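Long-range contacts in tail spike protein gp49 (Pseudomonas phage LKA1, PDB 4RU4), which probably cleaves the O-specific polysaccharide of Pseudomonas as a lyase, serving as the tailspike with which the phage degrades host envelope components during entry: residues D269-I274 against R291-A296; N285-A290 against T317-I322; T549-S554 against Q592-A597; S554-R559 against S587-Q592. All blocks are in the same frame, centred on the assembly; numbering follows the deposited sequence.

Contact 1: D269-I274 against R291-A296; sequences DDYGII and RRHAIA. With EDO (1,2-ethanediol), chain U.
One carboxylate oxygen, D270 OD2, is gripped from several sides. R291 NE meets it 2.7 Å away on its anti lone pair, with a nearly straight N-H (166°), and R291 NH2 adds a weak second bond of the same salt bridge. The oxygen lies in the guanidinium plane, while the carboxylate stands almost perpendicular to it (87°). The backbone N of G267 also donates to OD2, which probably helps to offset the buried charge. The next arginine turns to the backbone instead: R292, bent at chi3 (71°), donates through NH1 to D269 O, 2.9 Å away and in the guanidinium plane, and a water joins the same nitrogen to Y271 OH. The Y271 ring has I274 CD1 over the centre of one face, and Y271 CD1 rests 3.4 Å from A296 CB. The tyrosine lies rim to rim with the H293 ring, Y271 CE1 to H293 CD2 3.6 Å, neither ring covering the other. H293 ND1 bonds to H327 O. Main-chain bonds from I273 N to A294 O and from A296 N to I273 O, both 2.9 Å, align the two corners. Equivalent turns stacked in parallel register on successive coils are characteristic of the right-handed pectin lyase-like beta-helix.

Contact 2: N285-A290 against T317-I322; sequences NCKVYA and TLRNDI. With EDO (1,2-ethanediol), chain T.
This is a parallel beta ladder between strands 287-290 and 317-320, successive rungs on one face of the beta-helix, at the border with a second subunit. The short strand segments run 4.8 Å apart at an angle of 12°. V288 is bonded through both its N and its O, the N to T317 O and the O to R319 N, each at 2.9 Å. The side chains of V288 and L318 lie side by side and point the same way, with L318 CD2 3.8 Å from V288 CB. On the other face, Y289 has its CG anti to the backbone N (chi1 171°), which carries the ring alongside the next strand: Y289 CE1 comes within 3.4 Å of N320 C, and R319 CB sits at the ring edge. R319 extends past K287 to D280 of the second subunit, a salt bridge. A water links R319 NH1 to V288 O, and E172 of the same neighbour pairs with K287, probably easing the closeness of the two cations. K287 NZ also donates to both hydroxyls of an ethanediol, O1 at 2.9 Å and O2 at 3.0 Å. Strand 260-263 flanks 287-290, strand 344-345 follows beyond 317-320, and L318 packs on A294 and I295 of the adjoining loop.

Contact 3: T549-S554 against Q592-A597; sequences TKTDRS and QLNWQA
T551 OG1 accepts a hydrogen bond from N594 ND2 at 2.9 Å, a bent contact (134°) in which the hydroxyl lies 30° out of the amide plane. The two side chains cross at about a right angle, and T551 CG2 comes 3.4 Å from the same ND2. With chi1 at 73°, OG1 sits between the backbone N and the carbonyl carbon, from where it also donates to D552 OD2 at 2.8 Å and touches Q592 CB at 3.3 Å. The far end of the amide is held as well, since N594 OD1 accepts from V546 N of a second subunit. Beneath these groups runs the antiparallel ladder: T549 and N594 form one hydrogen-bonded pair, T551 and Q592 another. It joins strands 545-551 and 590-600 of the C-terminal Ig-like domain, where strand 510-522 flanks 590-600 on its other side. K550 and L593 form the non-hydrogen-bonded pair between and turn to the other face. K550 NZ reaches S554 O at 2.8 Å and also donates to V560 O, which ties the following loop back to the strand. Further out, R518 forms a salt bridge with D552 OD2, and T568 of the second subunit bonds to that same oxygen.

Contact 4: S554-R559 against S587-Q592; sequences SYAGNR and SAVTNQ
A556 and V589 meet through methyl groups: V589 CG2 faces A556 CB at 3.7 Å and stands 3.8 Å from A556 CA. V589 has CG1 anti to its carbonyl carbon (chi1 -64°), so it is the other branch, CG2, wedged between backbone N and carbonyl carbon, that looks across to the alanine. The neighbouring meeting is of another kind. S587 points toward the opposing loop and lays its hydroxyl against backbone, S587 OG lying 3.2 Å from G557 CA, with S587 CB 3.6 Å from G557 N. G557, at positive phi (77°), presents bare backbone. S587 N is buried here with no partner in the model. N591 approaches A556 more loosely: its OD1 lies 4.5 Å from A556 CB and takes its hydrogen bond from K550 NZ. Within the loop, A556 N bonds to R559 O at 2.7 Å and R559 NH1 to N558 O at 2.9 Å. N558 fastens it to the chain just before S587, its OD1 accepting from S586 N and its ND2 donating to N584 O, while Y555 OH bonds to T579 and S528 of a second subunit. The arrangement is that of an inter-strand loop of a beta-sandwich-like module, here 552-561 of the Ig-like domain, laid against the chain that leads into strand 590-600.

The four contacts fall into two pairs in different domains. Contacts 1 and 2 belong to the pectin lyase-like beta-helix, their centres 8 Å apart and their segments alternating along the chain. R292 O to N320 ND2 and R291 O to D321 N, both 2.9 Å, join them at a corner between helix faces. Contacts 3 and 4 come later in the chain, in the C-terminal Ig-like domain. Their centres are 12 Å apart, they share S554 and Q592, and both use strand 590-600, with contact 4 lying within the span bounded by contact 3. About 57 Å separates the centres of contacts 2 and 3. Contacts 2, 3 and 4 all touch the second subunit, so trimer association involves both domains.

Contact 1: D269-I274 against R291-A296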
loop_
_atom_site.group_PDB
_atom_site.type_symbol
_atom_site.label_atom_id
_atom_site.label_comp_id
_atom_site.label_asym_id
_atom_site.label_seq_id
_atom_site.Cartn_x
_atom_site.Cartn_y
_atom_site.Cartn_z
ATOM N N ASP B 269 -2.949 -2.318 -31.357
ATOM C CA ASP B 269 -2.734 -2.691 -29.975
ATOM C C ASP B 269 -3.155 -1.597 -28.990
ATOM O O ASP B 269 -3.513 -1.904 -27.877
ATOM C CB ASP B 269 -1.276 -3.058 -29.751
ATOM C CG ASP B 269 -0.894 -4.366 -30.427
ATOM O OD1 ASP B 269 -1.800 -5.170 -30.762
ATOM O OD2 ASP B 269 0.318 -4.590 -30.598
ATOM N N ASP B 270 -3.066 -0.340 -29.406
ATOM C CA ASP B 270 -3.699 0.781 -28.719
ATOM C C ASP B 270 -3.406 0.852 -27.205
ATOM O O ASP B 270 -4.321 0.694 -26.367
ATOM C CB ASP B 270 -5.206 0.789 -29.027
ATOM C CG ASP B 270 -5.493 0.935 -30.540
ATOM O OD1 ASP B 270 -4.524 1.095 -31.328
ATOM O OD2 ASP B 270 -6.680 0.908 -30.951
ATOM N N TYR B 271 -2.125 1.077 -26.895
ATOM C CA TYR B 271 -1.618 1.240 -25.532
ATOM C C TYR B 271 -1.545 2.697 -25.091
ATOM O O TYR B 271 -1.342 3.593 -25.904
ATOM C CB TYR B 271 -0.190 0.716 -25.431
ATOM C CG TYR B 271 0.038 -0.687 -25.915
ATOM C CD1 TYR B 271 -0.523 -1.756 -25.249
ATOM C CD2 TYR B 271 0.848 -0.946 -27.019
ATOM C CE1 TYR B 271 -0.306 -3.071 -25.662
ATOM C CE2 TYR B 271 1.073 -2.262 -27.444
ATOM C CZ TYR B 271 0.484 -3.319 -26.750
ATOM O OH TYR B 271 0.673 -4.629 -27.131
ATOM N N GLY B 272 -1.649 2.920 -23.787
ATOM C CA GLY B 272 -1.442 4.263 -23.235
ATOM C C GLY B 272 0.057 4.430 -22.995
ATOM O O GLY B 272 0.730 5.132 -23.733
ATOM N N ILE B 273 0.562 3.771 -21.949
ATOM C CA ILE B 273 2.003 3.670 -21.675
ATOM C C ILE B 273 2.386 2.197 -21.772
ATOM O O ILE B 273 1.735 1.340 -21.157
ATOM C CB ILE B 273 2.327 4.130 -20.233
ATOM C CG1 ILE B 273 1.809 5.537 -19.988
ATOM C CG2 ILE B 273 3.841 4.103 -19.960
ATOM C CD1 ILE B 273 1.640 5.908 -18.448
ATOM N N ILE B 274 3.422 1.888 -22.544
ATOM C CA ILE B 274 3.889 0.517 -22.623
ATOM C C ILE B 274 5.379 0.418 -22.309
ATOM O O ILE B 274 6.211 1.220 -22.794
ATOM C CB ILE B 274 3.550 -0.182 -23.975
ATOM C CG1 ILE B 274 4.223 -1.567 -24.017
ATOM C CG2 ILE B 274 3.972 0.691 -25.173
ATOM C CD1 ILE B 274 3.566 -2.557 -24.880
ATOM N N ARG B 291 -7.681 2.851 -25.671
ATOM C CA ARG B 291 -8.769 1.996 -26.125
ATOM C C ARG B 291 -8.586 0.585 -25.577
ATOM O O ARG B 291 -9.512 0.040 -25.016
ATOM C CB ARG B 291 -8.878 1.968 -27.663
ATOM C CG ARG B 291 -10.123 1.222 -28.149
ATOM C CD ARG B 291 -10.209 1.101 -29.681
ATOM N NE ARG B 291 -9.177 0.197 -30.202
ATOM C CZ ARG B 291 -9.308 -1.125 -30.334
ATOM N NH1 ARG B 291 -10.445 -1.746 -29.991
ATOM N NH2 ARG B 291 -8.287 -1.831 -30.812
ATOM N N ARG B 292 -7.387 0.014 -25.698
ATOM C CA ARG B 292 -7.189 -1.368 -25.227
ATOM C C ARG B 292 -6.536 -1.500 -23.836
ATOM O O ARG B 292 -7.193 -1.922 -22.883
ATOM C CB ARG B 292 -6.454 -2.216 -26.264
ATOM C CG ARG B 292 -7.388 -2.569 -27.444
ATOM C CD ARG B 292 -6.762 -3.525 -28.423
ATOM N NE ARG B 292 -6.639 -4.877 -27.885
ATOM C CZ ARG B 292 -5.507 -5.404 -27.419
ATOM N NH1 ARG B 292 -4.356 -4.686 -27.382
ATOM N NH2 ARG B 292 -5.533 -6.665 -26.969
ATOM N N HIS B 293 -5.262 -1.134 -23.718
ATOM C CA HIS B 293 -4.568 -1.266 -22.443
ATOM C C HIS B 293 -4.008 0.071 -22.017
ATOM O O HIS B 293 -3.134 0.592 -22.678
ATOM C CB HIS B 293 -3.401 -2.221 -22.575
ATOM C CG HIS B 293 -3.786 -3.576 -23.072
ATOM N ND1 HIS B 293 -4.955 -4.207 -22.689
ATOM C CD2 HIS B 293 -3.163 -4.414 -23.935
ATOM C CE1 HIS B 293 -5.014 -5.392 -23.270
ATOM N NE2 HIS B 293 -3.949 -5.533 -24.045
ATOM N N ALA B 294 -4.506 0.620 -20.921
ATOM C CA ALA B 294 -4.025 1.924 -20.462
ATOM C C ALA B 294 -2.526 1.857 -20.188
ATOM O O ALA B 294 -1.763 2.719 -20.606
ATOM C CB ALA B 294 -4.784 2.367 -19.192
ATOM N N ILE B 295 -2.117 0.863 -19.417
ATOM C CA ILE B 295 -0.702 0.584 -19.231
ATOM C C ILE B 295 -0.505 -0.874 -19.610
ATOM O O ILE B 295 -1.377 -1.731 -19.341
ATOM C CB ILE B 295 -0.235 0.865 -17.781
ATOM C CG1 ILE B 295 -0.440 2.351 -17.433
ATOM C CG2 ILE B 295 1.224 0.427 -17.575
ATOM C CD1 ILE B 295 0.099 2.740 -16.022
ATOM N N ALA B 296 0.623 -1.161 -20.259
ATOM C CA ALA B 296 0.923 -2.519 -20.681
ATOM C C ALA B 296 2.403 -2.775 -20.517
ATOM O O ALA B 296 3.184 -1.837 -20.343
ATOM C CB ALA B 296 0.529 -2.715 -22.126
HETATM C C1 EDO U . 4.386 -7.910 -26.508
HETATM O O1 EDO U . 4.248 -9.006 -27.415
HETATM C C2 EDO U . 3.925 -6.640 -27.213
HETATM O O2 EDO U . 3.892 -5.553 -26.297
HETATM O O HOH W 1 -1.599 -6.142 -26.565
#

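Contact 2: N285-A290 against T317-I322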
loop_
_atom_site.group_PDB
_atom_site.type_symbol
_atom_site.label_atom_id
_atom_site.label_comp_id
_atom_site.label_asym_id
_atom_site.label_seq_id
_atom_site.Cartn_x
_atom_site.Cartn_y
_atom_site.Cartn_z
ATOM N N ASN B 285 1.633 8.066 -10.287
ATOM C CA ASN B 285 0.747 9.223 -10.229
ATOM C C ASN B 285 0.316 9.688 -11.616
ATOM O O ASN B 285 0.292 10.889 -11.886
ATOM C CB ASN B 285 1.421 10.375 -9.500
ATOM C CG ASN B 285 0.415 11.372 -8.979
ATOM O OD1 ASN B 285 -0.729 11.009 -8.686
ATOM N ND2 ASN B 285 0.814 12.632 -8.883
ATOM N N CYS B 286 -0.013 8.740 -12.493
ATOM C CA CYS B 286 -0.471 9.072 -13.840
ATOM C C CYS B 286 -1.957 8.799 -14.032
ATOM O O CYS B 286 -2.490 7.824 -13.467
ATOM C CB CYS B 286 0.299 8.260 -14.884
ATOM S SG CYS B 286 2.058 8.704 -15.007
ATOM N N LYS B 287 -2.608 9.637 -14.846
ATOM C CA LYS B 287 -3.995 9.391 -15.275
ATOM C C LYS B 287 -3.930 8.954 -16.724
ATOM O O LYS B 287 -3.357 9.665 -17.566
ATOM C CB LYS B 287 -4.865 10.660 -15.114
ATOM C CG LYS B 287 -6.338 10.486 -15.561
ATOM C CD LYS B 287 -7.243 11.637 -15.032
ATOM C CE LYS B 287 -8.674 11.533 -15.631
ATOM N NZ LYS B 287 -8.661 11.991 -17.057
ATOM N N VAL B 288 -4.446 7.756 -17.021
ATOM C CA VAL B 288 -4.214 7.161 -18.321
ATOM C C VAL B 288 -5.502 6.572 -18.919
ATOM O O VAL B 288 -6.298 5.911 -18.213
ATOM C CB VAL B 288 -3.117 6.060 -18.239
ATOM C CG1 VAL B 288 -2.748 5.565 -19.632
ATOM C CG2 VAL B 288 -1.864 6.565 -17.485
ATOM N N TYR B 289 -5.719 6.842 -20.203
ATOM C CA TYR B 289 -6.756 6.170 -20.992
ATOM C C TYR B 289 -6.126 5.598 -22.251
ATOM O O TYR B 289 -5.305 6.258 -22.872
ATOM C CB TYR B 289 -7.887 7.129 -21.434
ATOM C CG TYR B 289 -8.799 6.453 -22.425
ATOM C CD1 TYR B 289 -9.805 5.575 -22.002
ATOM C CD2 TYR B 289 -8.605 6.618 -23.803
ATOM C CE1 TYR B 289 -10.618 4.932 -22.913
ATOM C CE2 TYR B 289 -9.400 5.962 -24.721
ATOM C CZ TYR B 289 -10.395 5.111 -24.273
ATOM O OH TYR B 289 -11.186 4.476 -25.213
ATOM N N ALA B 290 -6.521 4.391 -22.637
ATOM C CA ALA B 290 -6.247 3.898 -23.994
ATOM C C ALA B 290 -7.370 2.947 -24.380
ATOM O O ALA B 290 -7.960 2.330 -23.511
ATOM C CB ALA B 290 -4.896 3.205 -24.080
ATOM N N THR B 317 -4.693 6.176 -12.044
ATOM C CA THR B 317 -6.072 5.853 -12.437
ATOM C C THR B 317 -6.039 5.495 -13.922
ATOM O O THR B 317 -5.507 6.267 -14.751
ATOM C CB THR B 317 -7.059 7.040 -12.202
ATOM O OG1 THR B 317 -7.237 7.220 -10.796
ATOM C CG2 THR B 317 -8.445 6.739 -12.806
ATOM N N LEU B 318 -6.573 4.326 -14.250
ATOM C CA LEU B 318 -6.503 3.787 -15.596
ATOM C C LEU B 318 -7.925 3.515 -16.102
ATOM O O LEU B 318 -8.772 3.000 -15.348
ATOM C CB LEU B 318 -5.691 2.468 -15.616
ATOM C CG LEU B 318 -4.331 2.476 -14.881
ATOM C CD1 LEU B 318 -3.648 1.097 -15.082
ATOM C CD2 LEU B 318 -3.442 3.564 -15.414
ATOM N N ARG B 319 -8.167 3.856 -17.359
ATOM C CA ARG B 319 -9.431 3.570 -18.059
ATOM C C ARG B 319 -9.154 3.052 -19.463
ATOM O O ARG B 319 -8.140 3.412 -20.082
ATOM C CB ARG B 319 -10.296 4.831 -18.165
ATOM C CG ARG B 319 -10.795 5.385 -16.821
ATOM C CD ARG B 319 -11.538 6.745 -17.040
ATOM N NE ARG B 319 -12.218 7.200 -15.818
ATOM C CZ ARG B 319 -11.662 7.965 -14.880
ATOM N NH1 ARG B 319 -10.393 8.369 -14.987
ATOM N NH2 ARG B 319 -12.372 8.320 -13.809
ATOM N N ASN B 320 -10.035 2.180 -19.956
ATOM C CA ASN B 320 -9.963 1.729 -21.333
ATOM C C ASN B 320 -11.352 1.779 -21.977
ATOM O O ASN B 320 -12.315 2.220 -21.345
ATOM C CB ASN B 320 -9.273 0.343 -21.473
ATOM C CG ASN B 320 -10.212 -0.845 -21.163
ATOM O OD1 ASN B 320 -11.269 -0.688 -20.533
ATOM N ND2 ASN B 320 -9.820 -2.040 -21.616
ATOM N N ASP B 321 -11.439 1.360 -23.235
ATOM C CA ASP B 321 -12.713 1.248 -23.928
ATOM C C ASP B 321 -13.311 -0.096 -23.526
ATOM O O ASP B 321 -12.819 -1.156 -23.927
ATOM C CB ASP B 321 -12.452 1.268 -25.445
ATOM C CG ASP B 321 -13.726 1.128 -26.280
ATOM O OD1 ASP B 321 -14.806 0.857 -25.725
ATOM O OD2 ASP B 321 -13.643 1.283 -27.520
ATOM N N ILE B 322 -14.370 -0.070 -22.729
ATOM C CA ILE B 322 -14.952 -1.328 -22.274
ATOM C C ILE B 322 -15.428 -2.207 -23.443
ATOM O O ILE B 322 -15.410 -3.432 -23.364
ATOM C CB ILE B 322 -16.103 -1.063 -21.263
ATOM C CG1 ILE B 322 -16.448 -2.353 -20.503
ATOM C CG2 ILE B 322 -17.302 -0.462 -21.981
ATOM C CD1 ILE B 322 -17.196 -2.125 -19.202
HETATM C C1 EDO T . -5.843 10.998 -19.278
HETATM O O1 EDO T . -6.345 12.227 -18.725
HETATM C C2 EDO T . -6.975 10.282 -19.995
HETATM O O2 EDO T . -8.044 9.918 -19.109
HETATM O O HOH W 2 -8.354 7.830 -17.105
#

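Contact 3: T549-S554 against Q592-A597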
loop_
_atom_site.group_PDB
_atom_site.type_symbol
_atom_site.label_atom_id
_atom_site.label_comp_id
_atom_site.label_asym_id
_atom_site.label_seq_id
_atom_site.Cartn_x
_atom_site.Cartn_y
_atom_site.Cartn_z
ATOM N N THR B 549 -21.459 -34.127 19.293
ATOM C CA THR B 549 -21.436 -34.327 20.734
ATOM C C THR B 549 -22.802 -33.998 21.323
ATOM O O THR B 549 -23.454 -33.046 20.889
ATOM C CB THR B 549 -20.338 -33.437 21.389
ATOM O OG1 THR B 549 -19.044 -33.868 20.938
ATOM C CG2 THR B 549 -20.396 -33.490 22.917
ATOM N N LYS B 550 -23.250 -34.794 22.296
ATOM C CA LYS B 550 -24.499 -34.507 23.009
ATOM C C LYS B 550 -24.234 -33.555 24.171
ATOM O O LYS B 550 -23.290 -33.767 24.958
ATOM C CB LYS B 550 -25.116 -35.804 23.562
ATOM C CG LYS B 550 -26.099 -35.582 24.736
ATOM C CD LYS B 550 -26.791 -36.886 25.115
ATOM C CE LYS B 550 -27.285 -36.888 26.538
ATOM N NZ LYS B 550 -28.382 -37.871 26.711
ATOM N N THR B 551 -25.048 -32.502 24.266
ATOM C CA THR B 551 -25.016 -31.604 25.413
ATOM C C THR B 551 -26.393 -31.334 26.069
ATOM O O THR B 551 -27.468 -31.662 25.522
ATOM C CB THR B 551 -24.375 -30.235 25.075
ATOM O OG1 THR B 551 -25.272 -29.474 24.262
ATOM C CG2 THR B 551 -23.012 -30.409 24.372
ATOM N N ASP B 552 -26.337 -30.773 27.271
ATOM C CA ASP B 552 -27.513 -30.247 27.966
ATOM C C ASP B 552 -28.561 -31.280 28.379
ATOM O O ASP B 552 -29.750 -30.974 28.566
ATOM C CB ASP B 552 -28.092 -29.058 27.196
ATOM C CG ASP B 552 -27.112 -27.901 27.148
ATOM O OD1 ASP B 552 -26.984 -27.216 28.182
ATOM O OD2 ASP B 552 -26.419 -27.722 26.117
ATOM N N ARG B 553 -28.083 -32.501 28.568
ATOM C CA ARG B 553 -28.870 -33.570 29.156
ATOM C C ARG B 553 -27.837 -34.629 29.549
ATOM O O ARG B 553 -26.793 -34.762 28.893
ATOM C CB ARG B 553 -29.856 -34.150 28.127
ATOM C CG ARG B 553 -30.754 -35.276 28.696
ATOM C CD ARG B 553 -31.723 -34.724 29.734
ATOM N NE ARG B 553 -32.612 -33.737 29.122
ATOM C CZ ARG B 553 -33.583 -33.084 29.754
ATOM N NH1 ARG B 553 -33.827 -33.312 31.041
ATOM N NH2 ARG B 553 -34.318 -32.209 29.087
ATOM N N SER B 554 -28.086 -35.360 30.626
ATOM C CA SER B 554 -27.191 -36.457 30.955
ATOM C C SER B 554 -27.879 -37.783 30.633
ATOM O O SER B 554 -27.933 -38.154 29.477
ATOM C CB SER B 554 -26.731 -36.372 32.416
ATOM O OG SER B 554 -25.967 -35.187 32.622
ATOM N N GLN B 592 -29.265 -31.821 23.137
ATOM C CA GLN B 592 -28.727 -30.975 22.074
ATOM C C GLN B 592 -27.594 -31.710 21.361
ATOM O O GLN B 592 -26.564 -32.010 21.983
ATOM C CB GLN B 592 -28.194 -29.648 22.651
ATOM C CG GLN B 592 -29.235 -28.776 23.325
ATOM C CD GLN B 592 -30.293 -28.255 22.352
ATOM O OE1 GLN B 592 -30.078 -28.216 21.155
ATOM N NE2 GLN B 592 -31.431 -27.865 22.870
ATOM N N LEU B 593 -27.784 -32.013 20.078
ATOM C CA LEU B 593 -26.726 -32.587 19.261
ATOM C C LEU B 593 -25.897 -31.447 18.639
ATOM O O LEU B 593 -26.380 -30.713 17.779
ATOM C CB LEU B 593 -27.295 -33.541 18.191
ATOM C CG LEU B 593 -28.084 -34.729 18.779
ATOM C CD1 LEU B 593 -28.387 -35.790 17.694
ATOM C CD2 LEU B 593 -27.318 -35.349 19.953
ATOM N N ASN B 594 -24.682 -31.273 19.144
ATOM C CA ASN B 594 -23.759 -30.230 18.686
ATOM C C ASN B 594 -22.906 -30.810 17.559
ATOM O O ASN B 594 -22.091 -31.719 17.785
ATOM C CB ASN B 594 -22.805 -29.827 19.820
ATOM C CG ASN B 594 -23.486 -29.053 20.949
ATOM O OD1 ASN B 594 -23.015 -27.985 21.330
ATOM N ND2 ASN B 594 -24.590 -29.595 21.493
ATOM N N TRP B 595 -23.095 -30.319 16.341
ATOM C CA TRP B 595 -22.435 -30.943 15.189
ATOM C C TRP B 595 -21.564 -29.918 14.513
ATOM O O TRP B 595 -21.812 -28.697 14.613
ATOM C CB TRP B 595 -23.487 -31.479 14.189
ATOM C CG TRP B 595 -24.213 -30.348 13.482
ATOM C CD1 TRP B 595 -25.337 -29.713 13.921
ATOM C CD2 TRP B 595 -23.847 -29.712 12.246
ATOM N NE1 TRP B 595 -25.704 -28.718 13.038
ATOM C CE2 TRP B 595 -24.803 -28.690 12.004
ATOM C CE3 TRP B 595 -22.795 -29.890 11.333
ATOM C CZ2 TRP B 595 -24.758 -27.864 10.871
ATOM C CZ3 TRP B 595 -22.739 -29.068 10.207
ATOM C CH2 TRP B 595 -23.726 -28.057 9.989
ATOM N N GLN B 596 -20.528 -30.394 13.831
ATOM C CA GLN B 596 -19.751 -29.503 12.985
ATOM C C GLN B 596 -19.022 -30.286 11.901
ATOM O O GLN B 596 -18.839 -31.499 12.007
ATOM C CB GLN B 596 -18.777 -28.660 13.811
ATOM C CG GLN B 596 -17.624 -29.447 14.454
ATOM C CD GLN B 596 -16.975 -28.622 15.527
ATOM O OE1 GLN B 596 -17.576 -28.365 16.565
ATOM N NE2 GLN B 596 -15.779 -28.123 15.249
ATOM N N ALA B 597 -18.624 -29.582 10.851
ATOM C CA ALA B 597 -18.104 -30.224 9.650
ATOM C C ALA B 597 -17.028 -29.309 9.070
ATOM O O ALA B 597 -17.174 -28.076 9.106
ATOM C CB ALA B 597 -19.257 -30.423 8.608
#

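Contact 4: S554-R559 against S587-Q592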
loop_
_atom_site.group_PDB
_atom_site.type_symbol
_atom_site.label_atom_id
_atom_site.label_comp_id
_atom_site.label_asym_id
_atom_site.label_seq_id
_atom_site.Cartn_x
_atom_site.Cartn_y
_atom_site.Cartn_z
ATOM N N SER B 554 -28.086 -35.360 30.626
ATOM C CA SER B 554 -27.191 -36.457 30.955
ATOM C C SER B 554 -27.879 -37.783 30.633
ATOM O O SER B 554 -27.933 -38.154 29.477
ATOM C CB SER B 554 -26.731 -36.372 32.416
ATOM O OG SER B 554 -25.967 -35.187 32.622
ATOM N N TYR B 555 -28.393 -38.503 31.631
ATOM C CA TYR B 555 -29.187 -39.695 31.316
ATOM C C TYR B 555 -30.540 -39.281 30.739
ATOM O O TYR B 555 -31.198 -38.392 31.273
ATOM C CB TYR B 555 -29.320 -40.637 32.537
ATOM C CG TYR B 555 -27.988 -41.284 32.874
ATOM C CD1 TYR B 555 -27.483 -42.327 32.095
ATOM C CD2 TYR B 555 -27.214 -40.826 33.936
ATOM C CE1 TYR B 555 -26.263 -42.905 32.380
ATOM C CE2 TYR B 555 -25.990 -41.388 34.223
ATOM C CZ TYR B 555 -25.513 -42.414 33.446
ATOM O OH TYR B 555 -24.284 -42.948 33.739
ATOM N N ALA B 556 -30.917 -39.878 29.609
ATOM C CA ALA B 556 -32.286 -39.793 29.136
ATOM C C ALA B 556 -33.079 -40.965 29.739
ATOM O O ALA B 556 -33.389 -41.951 29.054
ATOM C CB ALA B 556 -32.329 -39.812 27.609
ATOM N N GLY B 557 -33.384 -40.859 31.031
ATOM C CA GLY B 557 -33.953 -41.971 31.768
ATOM C C GLY B 557 -32.883 -42.996 32.125
ATOM O O GLY B 557 -32.254 -42.923 33.195
ATOM N N ASN B 558 -32.651 -43.939 31.215
ATOM C CA ASN B 558 -31.760 -45.068 31.480
ATOM C C ASN B 558 -30.420 -45.085 30.726
ATOM O O ASN B 558 -29.576 -45.944 31.001
ATOM C CB ASN B 558 -32.501 -46.372 31.153
ATOM C CG ASN B 558 -32.847 -46.485 29.678
ATOM O OD1 ASN B 558 -32.932 -45.475 28.974
ATOM N ND2 ASN B 558 -33.075 -47.715 29.203
ATOM N N ARG B 559 -30.248 -44.191 29.748
ATOM C CA ARG B 559 -29.068 -44.186 28.862
ATOM C C ARG B 559 -28.678 -42.755 28.509
ATOM O O ARG B 559 -29.544 -41.873 28.400
ATOM C CB ARG B 559 -29.337 -44.937 27.544
ATOM C CG ARG B 559 -29.595 -46.465 27.682
ATOM C CD ARG B 559 -28.303 -47.202 28.047
ATOM N NE ARG B 559 -28.450 -48.661 28.110
ATOM C CZ ARG B 559 -28.981 -49.333 29.134
ATOM N NH1 ARG B 559 -29.438 -48.694 30.206
ATOM N NH2 ARG B 559 -29.061 -50.655 29.079
ATOM N N SER B 587 -37.027 -42.606 29.036
ATOM C CA SER B 587 -37.662 -41.286 29.179
ATOM C C SER B 587 -37.660 -40.521 27.853
ATOM O O SER B 587 -36.736 -40.670 27.066
ATOM C CB SER B 587 -36.905 -40.426 30.194
ATOM O OG SER B 587 -36.988 -41.004 31.478
ATOM N N ALA B 588 -38.683 -39.699 27.625
ATOM C CA ALA B 588 -38.715 -38.810 26.462
ATOM C C ALA B 588 -38.288 -37.407 26.882
ATOM O O ALA B 588 -39.087 -36.663 27.469
ATOM C CB ALA B 588 -40.129 -38.784 25.863
ATOM N N VAL B 589 -37.033 -37.046 26.591
ATOM C CA VAL B 589 -36.461 -35.760 27.018
ATOM C C VAL B 589 -35.586 -35.142 25.941
ATOM O O VAL B 589 -35.125 -35.828 25.030
ATOM C CB VAL B 589 -35.603 -35.883 28.309
ATOM C CG1 VAL B 589 -36.480 -36.323 29.517
ATOM C CG2 VAL B 589 -34.475 -36.853 28.110
ATOM N N THR B 590 -35.331 -33.846 26.062
ATOM C CA THR B 590 -34.548 -33.150 25.058
ATOM C C THR B 590 -33.051 -33.388 25.235
ATOM O O THR B 590 -32.586 -33.657 26.329
ATOM C CB THR B 590 -34.805 -31.650 25.116
ATOM O OG1 THR B 590 -34.474 -31.175 26.428
ATOM C CG2 THR B 590 -36.294 -31.382 24.840
ATOM N N ASN B 591 -32.326 -33.298 24.128
ATOM C CA ASN B 591 -30.877 -33.386 24.088
ATOM C C ASN B 591 -30.438 -32.431 22.993
ATOM O O ASN B 591 -31.160 -32.254 22.007
ATOM C CB ASN B 591 -30.420 -34.792 23.693
ATOM C CG ASN B 591 -31.035 -35.879 24.557
ATOM O OD1 ASN B 591 -30.376 -36.440 25.440
ATOM N ND2 ASN B 591 -32.309 -36.188 24.300
ATOM N N GLN B 592 -29.265 -31.821 23.137
ATOM C CA GLN B 592 -28.727 -30.975 22.074
ATOM C C GLN B 592 -27.594 -31.710 21.361
ATOM O O GLN B 592 -26.564 -32.010 21.983
ATOM C CB GLN B 592 -28.194 -29.648 22.651
ATOM C CG GLN B 592 -29.235 -28.776 23.325
ATOM C CD GLN B 592 -30.293 -28.255 22.352
ATOM O OE1 GLN B 592 -30.078 -28.216 21.155
ATOM N NE2 GLN B 592 -31.431 -27.865 22.870
#